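Local coordinates for periplasmic binding protein (Thermotoga lettingae TMO, PDB 4RY8), which binds 5-methylthioribose and probably serves as the solute-binding component of a sugar transporter, at residues A19-V24 against E65-Q70; V24-F29 against G174-S179; R32-A37 against L48-A53; I114-L119 against Y256-L261. One frame throughout, in Å; residues are numbered along the deposited sequence. Where two conformers were deposited one is given.

Contact 1. Residues A19-V24 against E65-Q70; sequences ALVREV and ENFITQ
A19 and V21 both meet the phenyl ring of F67. The methyl of A19 sits over one face of that ring, close to its centre. A19 CB is 3.4 Å from the centroid of the F67 ring and 14° off the ring normal, a CH-pi contact. The nearest ring atom to A19 CB is F67 CG, at 3.4 Å. V21 comes in obliquely with one branch, CG2, which lies 3.5 Å from F67 CD2. The same V21 CG2 is 3.7 Å from F67 CE2. V21 and F67 run alongside each other, pointing opposite ways. V21 has CG1 anti to the backbone N (chi1 178°), which leaves CG2 beside the N and next to the ring. F67 CG lies anti to its own carbonyl carbon, and from there the ring extends from helix 57-69 to strand 17-22. L20, between the two touching strand residues, points away from this helix and packs on L34 of helix 28-44. Residues of strand 47-52 and V72 also border the F67 ring. The three touching residues are all buried and their meeting groups are purely apolar. The contact therefore rests on dispersion and on the ring face, and the small A19 side chain allows F67 to lie close to the strand.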
loop_
_atom_site.group_PDB
_atom_site.type_symbol
_atom_site.label_atom_id
_atom_site.label_comp_id
_atom_site.label_asym_id
_atom_site.label_seq_id
_atom_site.Cartn_x
_atom_site.Cartn_y
_atom_site.Cartn_z
ATOM N N ALA C 19 11.579 30.413 -2.446
ATOM C CA ALA C 19 10.513 30.595 -3.424
ATOM C C ALA C 19 9.671 29.342 -3.585
ATOM O O ALA C 19 10.189 28.238 -3.775
ATOM C CB ALA C 19 11.098 30.994 -4.780
ATOM N N LEU C 20 8.365 29.527 -3.545
ATOM C CA LEU C 20 7.424 28.454 -3.719
ATOM C C LEU C 20 6.795 28.686 -5.064
ATOM O O LEU C 20 6.103 29.689 -5.269
ATOM C CB LEU C 20 6.349 28.487 -2.613
ATOM C CG LEU C 20 5.168 27.548 -2.849
ATOM C CD1 LEU C 20 5.585 26.077 -3.001
ATOM C CD2 LEU C 20 4.150 27.643 -1.737
ATOM N N VAL C 21 7.060 27.787 -5.996
ATOM C CA VAL C 21 6.545 27.921 -7.346
ATOM C C VAL C 21 5.576 26.789 -7.575
ATOM O O VAL C 21 5.977 25.627 -7.607
ATOM C CB VAL C 21 7.673 27.867 -8.395
ATOM C CG1 VAL C 21 7.099 27.966 -9.809
ATOM C CG2 VAL C 21 8.650 28.984 -8.147
ATOM N N ARG C 22 4.303 27.129 -7.778
ATOM C CA ARG C 22 3.247 26.146 -7.864
ATOM C C ARG C 22 2.600 26.117 -9.190
ATOM O O ARG C 22 2.312 27.147 -9.727
ATOM C CB ARG C 22 2.125 26.499 -6.892
ATOM C CG ARG C 22 2.576 26.794 -5.469
ATOM C CD ARG C 22 1.700 27.874 -4.898
ATOM N NE ARG C 22 0.556 27.283 -4.252
ATOM C CZ ARG C 22 -0.635 27.856 -4.090
ATOM N NH1 ARG C 22 -0.947 29.069 -4.562
ATOM N NH2 ARG C 22 -1.544 27.164 -3.440
ATOM N N GLU C 23 2.241 24.944 -9.653
ATOM C CA GLU C 23 1.461 24.829 -10.883
ATOM C C GLU C 23 0.008 25.209 -10.644
ATOM O O GLU C 23 -0.619 25.854 -11.476
ATOM C CB GLU C 23 1.526 23.402 -11.437
ATOM C CG GLU C 23 0.958 23.258 -12.856
ATOM C CD GLU C 23 0.710 21.804 -13.343
ATOM O OE1 GLU C 23 1.134 20.808 -12.709
ATOM O OE2 GLU C 23 0.062 21.637 -14.398
ATOM N N VAL C 24 -0.528 24.824 -9.497
ATOM C CA VAL C 24 -1.967 24.796 -9.316
ATOM C C VAL C 24 -2.273 25.320 -7.919
ATOM O O VAL C 24 -1.564 25.005 -6.983
ATOM C CB VAL C 24 -2.482 23.336 -9.478
ATOM C CG1 VAL C 24 -3.870 23.136 -8.869
ATOM C CG2 VAL C 24 -2.481 22.952 -10.950
ATOM N N GLU C 65 12.693 30.794 -13.473
ATOM C CA GLU C 65 13.724 31.672 -13.987
ATOM C C GLU C 65 13.794 33.024 -13.251
ATOM O O GLU C 65 14.895 33.486 -12.942
ATOM C CB GLU C 65 13.510 31.790 -15.506
ATOM C CG GLU C 65 13.971 33.023 -16.226
ATOM C CD GLU C 65 13.309 33.096 -17.602
ATOM O OE1 GLU C 65 13.105 34.218 -18.104
ATOM O OE2 GLU C 65 12.956 32.030 -18.174
ATOM N N ASN C 66 12.656 33.642 -12.930
ATOM C CA ASN C 66 12.706 34.910 -12.168
ATOM C C ASN C 66 13.387 34.639 -10.841
ATOM O O ASN C 66 14.229 35.420 -10.415
ATOM C CB ASN C 66 11.306 35.506 -11.896
ATOM C CG ASN C 66 10.584 35.927 -13.171
ATOM O OD1 ASN C 66 9.361 36.113 -13.184
ATOM N ND2 ASN C 66 11.340 36.060 -14.255
ATOM N N PHE C 67 13.039 33.526 -10.193
ATOM C CA PHE C 67 13.634 33.238 -8.884
ATOM C C PHE C 67 15.125 32.892 -8.979
ATOM O O PHE C 67 15.901 33.210 -8.054
ATOM C CB PHE C 67 12.819 32.189 -8.125
ATOM C CG PHE C 67 11.493 32.710 -7.650
ATOM C CD1 PHE C 67 11.427 33.864 -6.876
ATOM C CD2 PHE C 67 10.309 32.080 -7.999
ATOM C CE1 PHE C 67 10.216 34.363 -6.443
ATOM C CE2 PHE C 67 9.092 32.574 -7.571
ATOM C CZ PHE C 67 9.048 33.721 -6.802
ATOM N N ILE C 68 15.532 32.276 -10.096
ATOM C CA ILE C 68 16.961 32.005 -10.346
ATOM C C ILE C 68 17.735 33.321 -10.430
ATOM O O ILE C 68 18.720 33.533 -9.699
ATOM C CB ILE C 68 17.191 31.140 -11.609
ATOM C CG1 ILE C 68 16.734 29.711 -11.335
ATOM C CG2 ILE C 68 18.666 31.115 -11.967
ATOM C CD1 ILE C 68 16.635 28.797 -12.543
ATOM N N THR C 69 17.251 34.214 -11.284
ATOM C CA THR C 69 17.820 35.560 -11.429
ATOM C C THR C 69 17.931 36.286 -10.095
ATOM O O THR C 69 18.972 36.853 -9.788
ATOM C CB THR C 69 16.964 36.392 -12.381
ATOM O OG1 THR C 69 16.921 35.719 -13.642
ATOM C CG2 THR C 69 17.551 37.799 -12.560
ATOM N N GLN C 70 16.864 36.252 -9.301
ATOM C CA GLN C 70 16.896 36.838 -7.949
ATOM C C GLN C 70 17.869 36.110 -6.986
ATOM O O GLN C 70 18.097 36.586 -5.859
ATOM C CB GLN C 70 15.483 36.851 -7.356
ATOM C CG GLN C 70 14.472 37.702 -8.140
ATOM C CD GLN C 70 13.054 37.519 -7.629
ATOM O OE1 GLN C 70 12.850 37.288 -6.432
ATOM N NE2 GLN C 70 12.062 37.600 -8.528
#

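Contact 2. Residues V24-F29 against G174-S179; sequences VGEGSF and GAVTGS. With SR1 (5-S-methyl-5-thio-alpha-D-ribofuranose), chain G.
E26 places its CG between the backbone N and the carbonyl carbon (chi1 72°), and the chain is extended beyond it. This carries the carboxylate across to G178. G178 N donates to E26 OE2 at 2.8 Å, with a bent N-H...O angle of 138°. The donor lies above the carboxylate plane, 40° out of it. T180 OG1 is also hydrogen-bonded to E26 OE2, so two groups hold this oxygen. V176 lies beside it, with CG1 3.9 Å from E26 OE2. The loop at G178 is shaped by an ST turn: S179 N donates to T177 OG1 at 2.9 Å, while D183 also bonds that hydroxyl. F29 has CG anti to its N, and its ring lays one face against the sugar, CZ being 3.5 Å from SR1 C2. V176 CG2 approaches the methylthio end, 4.1 Å from SR1 CS. An alanine in place of F29 is likely to leave the C2 side of the sugar without its aromatic cover, and the ribose freer to shift. Residues from two lobes thus close on one ligand, with E26 bridging them at the rim. This is consistent with the closed, ligand-bound state of a two-lobed periplasmic binding protein.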
loop_
_atom_site.group_PDB
_atom_site.type_symbol
_atom_site.label_atom_id
_atom_site.label_comp_id
_atom_site.label_asym_id
_atom_site.label_seq_id
_atom_site.Cartn_x
_atom_site.Cartn_y
_atom_site.Cartn_z
ATOM N N VAL C 24 -0.528 24.824 -9.497
ATOM C CA VAL C 24 -1.967 24.796 -9.316
ATOM C C VAL C 24 -2.273 25.320 -7.919
ATOM O O VAL C 24 -1.564 25.005 -6.983
ATOM C CB VAL C 24 -2.482 23.336 -9.478
ATOM C CG1 VAL C 24 -3.870 23.136 -8.869
ATOM C CG2 VAL C 24 -2.481 22.952 -10.950
ATOM N N GLY C 25 -3.309 26.131 -7.794
ATOM C CA GLY C 25 -3.683 26.674 -6.491
ATOM C C GLY C 25 -5.155 26.580 -6.124
ATOM O O GLY C 25 -5.528 27.049 -5.056
ATOM N N GLU C 26 -5.991 25.957 -6.963
ATOM C CA GLU C 26 -7.436 25.934 -6.733
ATOM C C GLU C 26 -7.890 24.955 -5.635
ATOM O O GLU C 26 -7.408 23.864 -5.538
ATOM C CB GLU C 26 -8.207 25.661 -8.032
ATOM C CG GLU C 26 -8.128 24.258 -8.596
ATOM C CD GLU C 26 -9.076 24.070 -9.778
ATOM O OE1 GLU C 26 -10.308 24.278 -9.622
ATOM O OE2 GLU C 26 -8.591 23.717 -10.852
ATOM N N GLY C 27 -8.839 25.369 -4.818
ATOM C CA GLY C 27 -9.456 24.465 -3.843
ATOM C C GLY C 27 -8.761 24.471 -2.489
ATOM O O GLY C 27 -7.574 24.835 -2.385
ATOM N N SER C 28 -9.509 24.055 -1.460
ATOM C CA SER C 28 -9.038 24.094 -0.074
ATOM C C SER C 28 -7.766 23.256 0.247
ATOM O O SER C 28 -6.912 23.701 1.013
ATOM C CB SER C 28 -10.204 23.758 0.904
ATOM O OG SER C 28 -9.681 23.607 2.218
ATOM N N PHE C 29 -7.615 22.066 -0.305
ATOM C CA PHE C 29 -6.344 21.339 -0.155
ATOM C C PHE C 29 -5.142 22.246 -0.390
ATOM O O PHE C 29 -4.248 22.333 0.436
ATOM C CB PHE C 29 -6.249 20.118 -1.090
ATOM C CG PHE C 29 -4.894 19.441 -1.049
ATOM C CD1 PHE C 29 -3.799 19.948 -1.767
ATOM C CD2 PHE C 29 -4.702 18.340 -0.262
ATOM C CE1 PHE C 29 -2.545 19.351 -1.688
ATOM C CE2 PHE C 29 -3.473 17.742 -0.167
ATOM C CZ PHE C 29 -2.388 18.236 -0.888
ATOM N N GLY C 174 -13.197 13.931 -16.107
ATOM C CA GLY C 174 -12.427 14.904 -15.378
ATOM C C GLY C 174 -11.380 15.666 -16.165
ATOM O O GLY C 174 -10.700 15.125 -17.052
ATOM N N ALA C 175 -11.289 16.948 -15.826
ATOM C CA ALA C 175 -10.248 17.839 -16.291
ATOM C C ALA C 175 -9.956 18.824 -15.183
ATOM O O ALA C 175 -10.840 19.173 -14.391
ATOM C CB ALA C 175 -10.696 18.564 -17.552
ATOM N N VAL C 176 -8.716 19.285 -15.137
ATOM C CA VAL C 176 -8.288 20.290 -14.178
ATOM C C VAL C 176 -8.379 21.649 -14.876
ATOM O O VAL C 176 -7.623 21.918 -15.788
ATOM C CB VAL C 176 -6.829 20.042 -13.721
ATOM C CG1 VAL C 176 -6.349 21.177 -12.816
ATOM C CG2 VAL C 176 -6.720 18.690 -13.032
ATOM N N THR C 177 -9.289 22.507 -14.432
ATOM C CA THR C 177 -9.679 23.668 -15.223
ATOM C C THR C 177 -9.495 25.012 -14.555
ATOM O O THR C 177 -9.601 26.022 -15.227
ATOM C CB THR C 177 -11.179 23.597 -15.566
ATOM O OG1 THR C 177 -11.945 23.600 -14.345
ATOM C CG2 THR C 177 -11.490 22.349 -16.381
ATOM N N GLY C 178 -9.290 25.060 -13.239
ATOM C CA GLY C 178 -9.506 26.318 -12.525
ATOM C C GLY C 178 -10.883 26.487 -11.890
ATOM O O GLY C 178 -11.061 27.295 -10.979
ATOM N N SER C 179 -11.860 25.734 -12.366
ATOM C CA SER C 179 -13.194 25.623 -11.746
ATOM C C SER C 179 -13.576 24.140 -11.780
ATOM O O SER C 179 -14.613 23.737 -12.358
ATOM C CB SER C 179 -14.212 26.415 -12.556
ATOM O OG SER C 179 -13.745 27.711 -12.720
HETATM C CS SR1 G . -4.257 18.462 -9.726
HETATM S S SR1 G . -3.217 17.399 -8.750
HETATM C C5 SR1 G . -4.321 17.386 -7.317
HETATM C C4 SR1 G . -3.751 16.535 -6.185
HETATM O O4 SR1 G . -2.507 17.075 -5.879
HETATM C C1 SR1 G . -2.288 17.128 -4.455
HETATM O O1 SR1 G . -1.220 16.290 -4.170
HETATM C C2 SR1 G . -3.540 16.655 -3.733
HETATM O O2 SR1 G . -3.452 15.413 -2.984
HETATM C C3 SR1 G . -4.531 16.553 -4.876
HETATM O O3 SR1 G . -5.326 15.381 -4.747
#

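Contact 3. Residues R32-A37 against L48-A53; sequences RYLAGA and LLEATA
A37 N bonds Y33 O at 2.9 Å, an ordinary turn of helix 28-44, and this turn presents A37 to L48. L48 touches A37 with one branch only. L48 CD2 is 3.8 Å from A37 C and 4.0 Å from A37 CB. The leucine methyl therefore rests on backbone and side chain of the helix together. L48 CG lies anti to its backbone N (chi1 176°), and this extends the branch from the strand to the helix. One turn earlier, L34 meets E50. The L34 and E50 side chains lie roughly perpendicular. L34 CD1 is 4.1 Å from E50 OE1, and L34 CD2 is 4.2 Å from the same oxygen. This is loose van der Waals contact between two methyls and a carboxylate. The polar partner of the carboxylate is Q38, whose NE2 is hydrogen-bonded to E50 OE2. That bond probably helps hold the E50 carboxylate beside L34, although the E50 chi1 of -27° is away from a staggered value. E50 is exposed, whereas A37 is buried, so the contact runs from the surface inward. L34 and L48 also pack on L20 of strand 17-22. Y33 and A37 also touch helix 255-270, through V258 and V263. L49 and A51 alternate with the touching strand residues and turn to helix 57-69. The contact thus joins helix and second strand of the beta-alpha-beta crossover made by strand 17-22, helix 28-44 and strand 47-52, with helices on both sides of the parallel sheet.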
loop_
_atom_site.group_PDB
_atom_site.type_symbol
_atom_site.label_atom_id
_atom_site.label_comp_id
_atom_site.label_asym_id
_atom_site.label_seq_id
_atom_site.Cartn_x
_atom_site.Cartn_y
_atom_site.Cartn_z
ATOM N N ARG C 32 -4.769 25.272 1.978
ATOM C CA ARG C 32 -4.333 24.879 3.314
ATOM C C ARG C 32 -2.835 24.591 3.327
ATOM O O ARG C 32 -2.137 24.905 4.281
ATOM C CB ARG C 32 -5.155 23.690 3.809
ATOM C CG ARG C 32 -6.587 24.070 4.176
ATOM C CD ARG C 32 -6.644 24.840 5.496
ATOM N NE ARG C 32 -6.558 26.288 5.304
ATOM C CZ ARG C 32 -6.126 27.145 6.223
ATOM N NH1 ARG C 32 -6.091 28.440 5.944
ATOM N NH2 ARG C 32 -5.723 26.711 7.416
ATOM N N TYR C 33 -2.337 24.031 2.249
ATOM C CA TYR C 33 -0.891 23.783 2.072
ATOM C C TYR C 33 -0.157 25.102 2.116
ATOM O O TYR C 33 0.844 25.254 2.838
ATOM C CB TYR C 33 -0.709 23.110 0.732
ATOM C CG TYR C 33 0.700 22.913 0.230
ATOM C CD1 TYR C 33 1.478 23.980 -0.189
ATOM C CD2 TYR C 33 1.257 21.631 0.161
ATOM C CE1 TYR C 33 2.757 23.781 -0.700
ATOM C CE2 TYR C 33 2.553 21.436 -0.311
ATOM C CZ TYR C 33 3.294 22.515 -0.751
ATOM O OH TYR C 33 4.579 22.313 -1.248
ATOM N N LEU C 34 -0.678 26.067 1.350
ATOM C CA LEU C 34 -0.130 27.432 1.334
ATOM C C LEU C 34 -0.153 28.079 2.721
ATOM O O LEU C 34 0.855 28.630 3.147
ATOM C CB LEU C 34 -0.849 28.306 0.298
ATOM C CG LEU C 34 -0.274 29.716 0.154
ATOM C CD1 LEU C 34 1.108 29.607 -0.459
ATOM C CD2 LEU C 34 -1.194 30.637 -0.642
ATOM N N ALA C 35 -1.273 27.979 3.438
ATOM C CA ALA C 35 -1.318 28.486 4.799
ATOM C C ALA C 35 -0.221 27.838 5.659
ATOM O O ALA C 35 0.480 28.544 6.374
ATOM C CB ALA C 35 -2.685 28.268 5.438
ATOM N N GLY C 36 -0.082 26.513 5.576
ATOM C CA GLY C 36 0.950 25.786 6.270
ATOM C C GLY C 36 2.364 26.257 5.950
ATOM O O GLY C 36 3.168 26.462 6.841
ATOM N N ALA C 37 2.673 26.445 4.672
ATOM C CA ALA C 37 3.971 26.935 4.270
ATOM C C ALA C 37 4.204 28.286 4.939
ATOM O O ALA C 37 5.243 28.517 5.534
ATOM C CB ALA C 37 4.049 27.033 2.716
ATOM N N LEU C 48 9.417 33.936 2.658
ATOM C CA LEU C 48 8.809 33.047 1.691
ATOM C C LEU C 48 8.212 33.866 0.567
ATOM O O LEU C 48 7.385 34.738 0.803
ATOM C CB LEU C 48 7.720 32.186 2.346
ATOM C CG LEU C 48 6.876 31.245 1.476
ATOM C CD1 LEU C 48 7.754 30.229 0.749
ATOM C CD2 LEU C 48 5.821 30.552 2.333
ATOM N N LEU C 49 8.646 33.574 -0.656
ATOM C CA LEU C 49 8.089 34.158 -1.870
ATOM C C LEU C 49 7.238 33.081 -2.537
ATOM O O LEU C 49 7.547 31.891 -2.438
ATOM C CB LEU C 49 9.216 34.603 -2.829
ATOM C CG LEU C 49 10.291 35.541 -2.276
ATOM C CD1 LEU C 49 11.408 35.762 -3.281
ATOM C CD2 LEU C 49 9.675 36.870 -1.875
ATOM N N GLU C 50 6.190 33.507 -3.238
ATOM C CA GLU C 50 5.158 32.620 -3.755
ATOM C C GLU C 50 4.872 33.026 -5.202
ATOM O O GLU C 50 4.779 34.210 -5.523
ATOM C CB GLU C 50 3.880 32.756 -2.904
ATOM C CG GLU C 50 4.131 33.190 -1.459
ATOM C CD GLU C 50 2.873 33.321 -0.604
ATOM O OE1 GLU C 50 1.770 33.565 -1.160
ATOM O OE2 GLU C 50 3.001 33.193 0.644
ATOM N N ALA C 51 4.745 32.054 -6.083
ATOM C CA ALA C 51 4.323 32.334 -7.461
ATOM C C ALA C 51 3.486 31.142 -7.884
ATOM O O ALA C 51 3.808 30.008 -7.545
ATOM C CB ALA C 51 5.529 32.498 -8.355
ATOM N N THR C 52 2.380 31.372 -8.571
ATOM C CA THR C 52 1.504 30.267 -8.921
ATOM C C THR C 52 1.201 30.448 -10.370
ATOM O O THR C 52 0.825 31.537 -10.790
ATOM C CB THR C 52 0.220 30.255 -8.051
ATOM O OG1 THR C 52 0.573 30.206 -6.654
ATOM C CG2 THR C 52 -0.695 29.110 -8.391
ATOM N N ALA C 53 1.367 29.395 -11.141
ATOM C CA ALA C 53 1.187 29.474 -12.589
ATOM C C ALA C 53 -0.223 29.182 -13.147
ATOM O O ALA C 53 -0.489 29.425 -14.338
ATOM C CB ALA C 53 2.222 28.606 -13.287
#

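Contact 4. Residues I114-L119 against Y256-L261; sequences IEQDDL and YAVGRL. With SR1 (5-S-methyl-5-thio-alpha-D-ribofuranose), chain G.
Q116 touches both the bound sugar and V258 of helix 255-270. Its NE2 donates to SR1 O2 at 3.0 Å, with an N-H...O angle of 158°. Q116 OE1 lies 4.4 Å from V258 CG2 and is hydrogen-bonded to T253 OG1. The amide is thus held at both ends, which fixes its rotation and leaves the NH2 toward the sugar. CG lies anti to the carbonyl carbon (chi1 -58°), and the extended chain carries the amide to the sugar. A leucine here would probably leave SR1 O2 without this donor and T253 without its amide mate. Behind Q116 the packing is apolar. I114 and L261 reach toward each other tip to tip, with I114 CG2 3.9 Å from L261 CD2. I114 CD1 also lies 4.0 Å from L261 CG. The same I114 CG2 is 4.4 Å from V258 CG1, so one branch serves both helix residues. F102 borders I114, Q116 and V258. Farther out, E115 OE2 accepts from D118 N at 2.7 Å, nearly in line with its C-O bond. This ties the end of strand 113-115 to the start of helix 118-132. D117 caps that helix through L120 N, and its other oxygen forms a salt bridge with K127 of the second subunit. D118 forms a salt bridge with R153, which itself binds SR1. The chemistry is divided: I114 packs its apolar side chain against V258 and L261, and the Q116 amide, bonded at both ends, gives the sugar a directed donor.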
loop_
_atom_site.group_PDB
_atom_site.type_symbol
_atom_site.label_atom_id
_atom_site.label_comp_id
_atom_site.label_asym_id
_atom_site.label_seq_id
_atom_site.Cartn_x
_atom_site.Cartn_y
_atom_site.Cartn_z
ATOM N N ILE C 114 9.119 15.347 -1.891
ATOM C CA ILE C 114 7.993 15.209 -0.945
ATOM C C ILE C 114 6.760 14.684 -1.681
ATOM O O ILE C 114 6.391 15.188 -2.744
ATOM C CB ILE C 114 7.675 16.554 -0.241
ATOM C CG1 ILE C 114 8.927 17.078 0.477
ATOM C CG2 ILE C 114 6.546 16.366 0.756
ATOM C CD1 ILE C 114 8.842 18.496 1.022
ATOM N N GLU C 115 6.138 13.643 -1.155
ATOM C CA GLU C 115 4.804 13.294 -1.596
ATOM C C GLU C 115 4.022 12.649 -0.504
ATOM O O GLU C 115 4.572 12.361 0.573
ATOM C CB GLU C 115 4.867 12.327 -2.780
ATOM C CG GLU C 115 5.711 11.098 -2.509
ATOM C CD GLU C 115 5.341 9.971 -3.445
ATOM O OE1 GLU C 115 6.054 9.772 -4.464
ATOM O OE2 GLU C 115 4.323 9.318 -3.165
ATOM N N GLN C 116 2.745 12.402 -0.789
ATOM C CA GLN C 116 1.859 11.814 0.208
ATOM C C GLN C 116 1.739 10.306 0.118
ATOM O O GLN C 116 0.715 9.732 0.549
ATOM C CB GLN C 116 0.503 12.419 0.059
ATOM C CG GLN C 116 0.523 13.909 0.216
ATOM C CD GLN C 116 -0.770 14.537 -0.181
ATOM O OE1 GLN C 116 -1.596 14.863 0.656
ATOM N NE2 GLN C 116 -0.960 14.714 -1.458
ATOM N N ASP C 117 2.806 9.676 -0.385
ATOM C CA ASP C 117 2.850 8.237 -0.643
ATOM C C ASP C 117 1.678 7.968 -1.549
ATOM O O ASP C 117 0.732 7.284 -1.189
ATOM C CB ASP C 117 2.839 7.363 0.624
ATOM C CG ASP C 117 3.286 5.953 0.354
ATOM O OD1 ASP C 117 3.290 5.511 -0.827
ATOM O OD2 ASP C 117 3.688 5.264 1.295
ATOM N N ASP C 118 1.743 8.496 -2.763
ATOM C CA ASP C 118 0.578 8.373 -3.672
ATOM C C ASP C 118 0.216 6.960 -4.182
ATOM O O ASP C 118 -0.964 6.678 -4.513
ATOM C CB ASP C 118 0.684 9.353 -4.812
ATOM C CG ASP C 118 0.503 10.769 -4.351
ATOM O OD1 ASP C 118 -0.566 11.099 -3.750
ATOM O OD2 ASP C 118 1.472 11.518 -4.506
ATOM N N LEU C 119 1.225 6.105 -4.261
ATOM C CA LEU C 119 0.995 4.715 -4.569
ATOM C C LEU C 119 0.185 4.084 -3.427
ATOM O O LEU C 119 -0.789 3.399 -3.647
ATOM C CB LEU C 119 2.311 4.018 -4.777
ATOM C CG LEU C 119 3.056 4.439 -6.043
ATOM C CD1 LEU C 119 4.393 3.751 -6.161
ATOM C CD2 LEU C 119 2.185 4.183 -7.256
ATOM N N TYR C 256 -1.861 21.139 5.323
ATOM C CA TYR C 256 -1.215 22.193 6.115
ATOM C C TYR C 256 0.160 21.753 6.606
ATOM O O TYR C 256 1.121 22.489 6.505
ATOM C CB TYR C 256 -2.133 22.549 7.331
ATOM C CG TYR C 256 -1.736 23.770 8.181
ATOM C CD1 TYR C 256 -2.119 25.064 7.821
ATOM C CD2 TYR C 256 -0.999 23.614 9.361
ATOM C CE1 TYR C 256 -1.754 26.166 8.600
ATOM C CE2 TYR C 256 -0.637 24.709 10.141
ATOM C CZ TYR C 256 -1.010 25.978 9.756
ATOM O OH TYR C 256 -0.649 27.051 10.543
ATOM N N ALA C 257 0.233 20.550 7.163
ATOM C CA ALA C 257 1.485 19.932 7.591
ATOM C C ALA C 257 2.357 19.564 6.376
ATOM O O ALA C 257 3.568 19.548 6.457
ATOM C CB ALA C 257 1.196 18.676 8.373
ATOM N N VAL C 258 1.749 19.226 5.259
ATOM C CA VAL C 258 2.572 18.937 4.084
ATOM C C VAL C 258 3.261 20.245 3.695
ATOM O O VAL C 258 4.441 20.258 3.332
ATOM C CB VAL C 258 1.771 18.355 2.919
ATOM C CG1 VAL C 258 2.647 18.249 1.672
ATOM C CG2 VAL C 258 1.213 16.995 3.293
ATOM N N GLY C 259 2.526 21.347 3.771
ATOM C CA GLY C 259 3.063 22.644 3.408
ATOM C C GLY C 259 4.139 23.140 4.354
ATOM O O GLY C 259 5.140 23.655 3.906
ATOM N N ARG C 260 3.915 23.018 5.660
ATOM C CA ARG C 260 4.971 23.236 6.616
ATOM C C ARG C 260 6.202 22.412 6.286
ATOM O O ARG C 260 7.299 22.955 6.199
ATOM C CB ARG C 260 4.484 22.953 8.054
ATOM C CG ARG C 260 3.499 24.001 8.559
ATOM C CD ARG C 260 2.837 23.622 9.868
ATOM N NE ARG C 260 3.811 23.541 10.935
ATOM C CZ ARG C 260 4.292 24.575 11.617
ATOM N NH1 ARG C 260 3.894 25.822 11.359
ATOM N NH2 ARG C 260 5.179 24.356 12.590
ATOM N N LEU C 261 6.032 21.111 6.068
ATOM C CA LEU C 261 7.143 20.234 5.724
ATOM C C LEU C 261 7.968 20.777 4.527
ATOM O O LEU C 261 9.209 20.741 4.517
ATOM C CB LEU C 261 6.636 18.804 5.417
ATOM C CG LEU C 261 7.682 17.847 4.822
ATOM C CD1 LEU C 261 8.916 17.741 5.714
ATOM C CD2 LEU C 261 7.105 16.457 4.577
HETATM C CS SR1 G . -4.257 18.462 -9.726
HETATM S S SR1 G . -3.217 17.399 -8.750
HETATM C C5 SR1 G . -4.321 17.386 -7.317
HETATM C C4 SR1 G . -3.751 16.535 -6.185
HETATM O O4 SR1 G . -2.507 17.075 -5.879
HETATM C C1 SR1 G . -2.288 17.128 -4.455
HETATM O O1 SR1 G . -1.220 16.290 -4.170
HETATM C C2 SR1 G . -3.540 16.655 -3.733
HETATM O O2 SR1 G . -3.452 15.413 -2.984
HETATM C C3 SR1 G . -4.531 16.553 -4.876
HETATM O O3 SR1 G . -5.326 15.381 -4.747
#

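Overall arrangement
Contacts 1 and 3 lie in the lobe of the parallel sheet. Contact 4 packs helix 255-270 on strand 113-115 of that sheet, where the chain passes toward the other lobe. Contact 2 joins the two lobes. Contacts 1 and 3 are neighbours, with centres 11 Å apart. Strands 17-22 and 47-52 lie side by side there, L20 N probably bonding L49 O at 2.7 Å. Helices 57-69 and 28-44 cover opposite faces of this part of the sheet. Contact 3 falls within the chain span of contact 1, while contact 4 follows both. Contacts 2 and 4 have centres 18 Å apart and alternate along the chain. Both touch SR1, so the sugar lies where the lobes meet; contacts 1 and 3 are packing within one lobe.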